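Local structure of adenosine monophosphate-protein transferase vopS (Vibrio parahaemolyticus, 3LET) at residues L18-S21 with E25-Q28; N44-L49 with S62-R67. The protein transfers AMP from ATP to a threonine of host Rho GTPases, blocking their binding to downstream effectors and so inhibiting actin assembly in infected cells. One frame throughout, in Å; residues are numbered along the deposited sequence.

Contact 1 of 2, residues L18-S21 with E25-Q28; sequences LQTS and EHGQ
Thr-20 and His-26 bring the two backbones within 5.9 Å of each other, CA to CA, where the loop after helix 14-18 packs against Glu-25 and His-26 of helix 23-30. Thr-20 is the centre of the contact. Its CB sits 3.8 Å from CB of Glu-25, the two side chains passing in opposite directions, while Thr-20 CG2 lies 3.9 Å from the backbone N of His-26. With OG1 set between the backbone N and the carbonyl carbon (chi1 59°), the hydroxyl of Thr-20 reaches within 3.4 Å of CB of His-26. It makes no bond to the His-26 amide; OG1 is hydrogen-bonded instead to the carbonyl oxygens of Arg-17 and Ser-22, which must share its one proton.

The side chains of His-26 and Thr-20 cross at about a right angle. Leu-18 runs beside His-26, pointing the same way, and its CD2 meets the ring edge-on, 3.8 Å from CE1 of His-26. The ring nitrogens look elsewhere: NE2 bonds Glu-60 on helix 58-75, and ND1 looks toward the same helix. At the outer edge Glu-25 bends at chi2 (81°), which turns its carboxylate back toward the loop. There OE1 of Glu-25 accepts a weak hydrogen bond of 3.3 Å from Ser-21 OG, in addition to a bond with Ser-22. This is a short helix-loop-helix connection, in which a loop threonine packs on the second helix, in the all-helical N-terminal region of VopS.

Contact 2 of 2, residues N44-L49 with S62-R67; sequences NAFAKL and SQLAER
Phe-46 of segment 44-49 reaches Leu-64 and Ala-65 of helix 58-75, in the helical packing of the N-terminal region of VopS. The backbones stay well apart, with 8.4 Å between CA of Phe-46 and CA of Ala-65; the ring crosses most of the gap and is met by the Leu-64 and Ala-65 side chains.

CB of Phe-46 points toward helix 58-75, with chi1 at -85°. CB, CG and the two CD atoms form the stem of the bridge and stop short of the other segment; contact begins at the outer half of the ring. CE1 of Phe-46 comes to 4.2 Å from Leu-64 CD2, and CE2, on the other flank, to 3.8 Å from Ala-65 CB. Leu-64, whose CG stands anti to its own backbone N (chi1 179°), brings that CG up to the ring edge, near the ring plane. The two side chains meet at a slant.

Leu-61, one turn earlier on helix 58-75, and Ala-109 on helix 105-111 also touch Phe-46, and Leu-64 in turn packs on Phe-31 and Leu-30. All three touching residues are buried and no hydrogen bond crosses, so the contact is purely apolar in its side chains. CZ of Phe-46 goes deepest: it lies 4.1 Å from Leu-64 CG and 3.7 Å from the backbone N of Ala-65.

In the fold
Helix 58-75 ties the two contacts together, their centres being about 12 Å apart. In contact 2 it receives Phe-46; from the same helix Arg-67 turns toward contact 1, where NH2 reaches Thr-20 O at 3.2 Å and NH1 approaches His-26 ND1 at 3.1 Å, the latter a weak bond. Leu-64 also touches His-26, so apolar packing joins the two. They follow in series along the chain; the centre of each lies about 30 Å from the centre of the chain, on the same side. Leu-49, part of an ATP-binding site inferred by similarity, belongs to segment 44-49 but takes no part across contact 2; the side chain of His-26 is about 10 Å from that of Leu-49.

Contact 1 of 2, residues L18-S21 with E25-Q28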
loop_
_atom_site.group_PDB
_atom_site.type_symbol
_atom_site.label_atom_id
_atom_site.label_comp_id
_atom_site.label_asym_id
_atom_site.label_seq_id
_atom_site.Cartn_x
_atom_site.Cartn_y
_atom_site.Cartn_z
ATOM N N LEU A 18 -14.006 -14.608 -21.954
ATOM C CA LEU A 18 -13.550 -13.878 -20.774
ATOM C C LEU A 18 -13.128 -14.785 -19.620
ATOM O O LEU A 18 -12.357 -14.376 -18.741
ATOM C CB LEU A 18 -14.640 -12.923 -20.300
ATOM C CG LEU A 18 -14.616 -11.617 -21.081
ATOM C CD1 LEU A 18 -15.890 -10.819 -20.845
ATOM C CD2 LEU A 18 -13.357 -10.819 -20.703
ATOM N N GLN A 19 -13.618 -16.020 -19.626
ATOM C CA GLN A 19 -13.305 -16.955 -18.554
ATOM C C GLN A 19 -12.037 -17.768 -18.821
ATOM O O GLN A 19 -11.628 -18.559 -17.972
ATOM C CB GLN A 19 -14.479 -17.910 -18.325
ATOM C CG GLN A 19 -15.807 -17.223 -18.069
ATOM C CD GLN A 19 -16.981 -18.172 -18.236
ATOM O OE1 GLN A 19 -16.812 -19.392 -18.266
ATOM N NE2 GLN A 19 -18.180 -17.613 -18.355
ATOM N N THR A 20 -11.422 -17.592 -19.989
ATOM C CA THR A 20 -10.161 -18.269 -20.280
ATOM C C THR A 20 -9.158 -17.934 -19.186
ATOM O O THR A 20 -9.358 -17.004 -18.405
ATOM C CB THR A 20 -9.562 -17.833 -21.637
ATOM O OG1 THR A 20 -9.346 -16.417 -21.630
ATOM C CG2 THR A 20 -10.494 -18.211 -22.794
ATOM N N SER A 21 -8.064 -18.671 -19.124
ATOM C CA SER A 21 -7.138 -18.474 -18.021
ATOM C C SER A 21 -6.218 -17.271 -18.256
ATOM O O SER A 21 -5.671 -16.727 -17.307
ATOM C CB SER A 21 -6.328 -19.746 -17.761
ATOM O OG SER A 21 -5.776 -20.259 -18.962
ATOM N N GLU A 25 -5.212 -17.399 -24.523
ATOM C CA GLU A 25 -6.340 -18.222 -24.970
ATOM C C GLU A 25 -7.500 -17.353 -25.443
ATOM O O GLU A 25 -8.161 -17.681 -26.426
ATOM C CB GLU A 25 -6.829 -19.148 -23.849
ATOM C CG GLU A 25 -5.843 -20.236 -23.456
ATOM C CD GLU A 25 -4.759 -19.747 -22.502
ATOM O OE1 GLU A 25 -4.997 -18.759 -21.775
ATOM O OE2 GLU A 25 -3.672 -20.367 -22.468
ATOM N N HIS A 26 -7.762 -16.259 -24.732
ATOM C CA HIS A 26 -8.797 -15.296 -25.145
ATOM C C HIS A 26 -8.554 -14.759 -26.565
ATOM O O HIS A 26 -9.452 -14.757 -27.406
ATOM C CB HIS A 26 -8.847 -14.130 -24.146
ATOM C CG HIS A 26 -9.971 -13.171 -24.379
ATOM N ND1 HIS A 26 -10.486 -12.377 -23.375
ATOM C CD2 HIS A 26 -10.681 -12.872 -25.492
ATOM C CE1 HIS A 26 -11.462 -11.628 -23.859
ATOM N NE2 HIS A 26 -11.604 -11.913 -25.143
ATOM N N GLY A 27 -7.341 -14.283 -26.825
ATOM C CA GLY A 27 -6.968 -13.812 -28.144
ATOM C C GLY A 27 -7.064 -14.933 -29.168
ATOM O O GLY A 27 -7.608 -14.736 -30.254
ATOM N N GLN A 28 -6.537 -16.108 -28.834
ATOM C CA GLN A 28 -6.604 -17.250 -29.743
ATOM C C GLN A 28 -8.036 -17.465 -30.189
ATOM O O GLN A 28 -8.294 -17.737 -31.366
ATOM C CB GLN A 28 -6.110 -18.526 -29.058
ATOM C CG GLN A 28 -4.597 -18.656 -28.923
ATOM C CD GLN A 28 -4.237 -19.906 -28.152
ATOM O OE1 GLN A 28 -5.098 -20.524 -27.532
ATOM N NE2 GLN A 28 -2.980 -20.289 -28.189
#

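Contact 2 of 2, residues N44-L49 with S62-R67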
loop_
_atom_site.group_PDB
_atom_site.type_symbol
_atom_site.label_atom_id
_atom_site.label_comp_id
_atom_site.label_asym_id
_atom_site.label_seq_id
_atom_site.Cartn_x
_atom_site.Cartn_y
_atom_site.Cartn_z
ATOM N N ASN A 44 0.319 -7.749 -30.564
ATOM C CA ASN A 44 0.814 -7.533 -31.930
ATOM C C ASN A 44 -0.278 -7.788 -32.990
ATOM O O ASN A 44 -0.232 -7.251 -34.103
ATOM C CB ASN A 44 2.006 -8.427 -32.178
ATOM C CG ASN A 44 3.255 -7.932 -31.476
ATOM O OD1 ASN A 44 3.348 -6.762 -31.099
ATOM N ND2 ASN A 44 4.221 -8.815 -31.301
ATOM N N ALA A 45 -1.268 -8.587 -32.624
ATOM C CA ALA A 45 -2.395 -8.890 -33.512
ATOM C C ALA A 45 -3.365 -7.718 -33.684
ATOM O O ALA A 45 -4.087 -7.652 -34.685
ATOM C CB ALA A 45 -3.139 -10.126 -33.018
ATOM N N PHE A 46 -3.373 -6.781 -32.741
ATOM C CA PHE A 46 -4.351 -5.685 -32.796
ATOM C C PHE A 46 -4.206 -4.834 -34.066
ATOM O O PHE A 46 -5.223 -4.396 -34.642
ATOM C CB PHE A 46 -4.288 -4.800 -31.528
ATOM C CG PHE A 46 -5.120 -5.334 -30.370
ATOM C CD1 PHE A 46 -4.811 -6.547 -29.786
ATOM C CD2 PHE A 46 -6.190 -4.602 -29.866
ATOM C CE1 PHE A 46 -5.575 -7.035 -28.709
ATOM C CE2 PHE A 46 -6.975 -5.083 -28.793
ATOM C CZ PHE A 46 -6.668 -6.310 -28.226
ATOM N N ALA A 47 -2.962 -4.632 -34.522
ATOM C CA ALA A 47 -2.699 -3.794 -35.700
ATOM C C ALA A 47 -3.320 -4.426 -36.936
ATOM O O ALA A 47 -3.604 -3.750 -37.937
ATOM C CB ALA A 47 -1.175 -3.613 -35.907
ATOM N N LYS A 48 -3.530 -5.730 -36.860
ATOM C CA LYS A 48 -3.991 -6.501 -38.002
ATOM C C LYS A 48 -5.512 -6.542 -38.146
ATOM O O LYS A 48 -6.036 -7.090 -39.120
ATOM C CB LYS A 48 -3.458 -7.919 -37.861
ATOM C CG LYS A 48 -1.928 -7.971 -37.702
ATOM C CD LYS A 48 -1.444 -9.410 -37.522
ATOM C CE LYS A 48 0.076 -9.491 -37.331
ATOM N NZ LYS A 48 0.824 -9.076 -38.550
ATOM N N LEU A 49 -6.231 -5.968 -37.186
ATOM C CA LEU A 49 -7.678 -6.063 -37.168
ATOM C C LEU A 49 -8.260 -5.071 -38.144
ATOM O O LEU A 49 -7.795 -3.933 -38.248
ATOM C CB LEU A 49 -8.224 -5.784 -35.767
ATOM C CG LEU A 49 -7.703 -6.770 -34.719
ATOM C CD1 LEU A 49 -8.287 -6.442 -33.352
ATOM C CD2 LEU A 49 -8.035 -8.204 -35.123
ATOM N N SER A 62 -11.246 -3.783 -25.732
ATOM C CA SER A 62 -10.699 -3.018 -24.624
ATOM C C SER A 62 -10.319 -3.948 -23.457
ATOM O O SER A 62 -9.267 -3.789 -22.850
ATOM C CB SER A 62 -11.710 -1.972 -24.148
ATOM O OG SER A 62 -11.169 -1.221 -23.075
ATOM N N GLN A 63 -11.184 -4.906 -23.138
ATOM C CA GLN A 63 -10.899 -5.877 -22.069
ATOM C C GLN A 63 -9.648 -6.686 -22.389
ATOM O O GLN A 63 -8.765 -6.863 -21.541
ATOM C CB GLN A 63 -12.068 -6.847 -21.888
ATOM C CG GLN A 63 -13.353 -6.194 -21.355
ATOM C CD GLN A 63 -14.558 -7.133 -21.425
ATOM O OE1 GLN A 63 -14.715 -7.885 -22.383
ATOM N NE2 GLN A 63 -15.402 -7.095 -20.401
ATOM N N LEU A 64 -9.594 -7.194 -23.607
ATOM C CA LEU A 64 -8.504 -8.051 -24.030
ATOM C C LEU A 64 -7.189 -7.279 -24.070
ATOM O O LEU A 64 -6.174 -7.797 -23.632
ATOM C CB LEU A 64 -8.805 -8.649 -25.399
ATOM C CG LEU A 64 -7.717 -9.553 -25.982
ATOM C CD1 LEU A 64 -7.387 -10.747 -25.057
ATOM C CD2 LEU A 64 -8.110 -10.051 -27.389
ATOM N N ALA A 65 -7.209 -6.032 -24.544
ATOM C CA ALA A 65 -5.981 -5.239 -24.556
ATOM C C ALA A 65 -5.478 -5.036 -23.136
ATOM O O ALA A 65 -4.278 -5.130 -22.856
ATOM C CB ALA A 65 -6.193 -3.892 -25.251
ATOM N N GLU A 66 -6.404 -4.731 -22.235
ATOM C CA GLU A 66 -6.031 -4.523 -20.847
ATOM C C GLU A 66 -5.454 -5.810 -20.248
ATOM O O GLU A 66 -4.422 -5.776 -19.564
ATOM C CB GLU A 66 -7.263 -4.053 -20.074
ATOM C CG GLU A 66 -7.014 -3.841 -18.612
ATOM C CD GLU A 66 -8.284 -3.425 -17.893
ATOM O OE1 GLU A 66 -8.879 -2.405 -18.295
ATOM O OE2 GLU A 66 -8.681 -4.125 -16.943
ATOM N N ARG A 67 -6.105 -6.943 -20.473
ATOM C CA ARG A 67 -5.575 -8.216 -19.956
ATOM C C ARG A 67 -4.171 -8.497 -20.488
ATOM O O ARG A 67 -3.281 -8.928 -19.730
ATOM C CB ARG A 67 -6.469 -9.405 -20.339
ATOM C CG ARG A 67 -7.833 -9.440 -19.697
ATOM C CD ARG A 67 -8.588 -10.701 -20.139
ATOM N NE ARG A 67 -8.086 -11.903 -19.478
ATOM C CZ ARG A 67 -8.540 -13.136 -19.705
ATOM N NH1 ARG A 67 -9.492 -13.356 -20.596
ATOM N NH2 ARG A 67 -8.034 -14.161 -19.042
#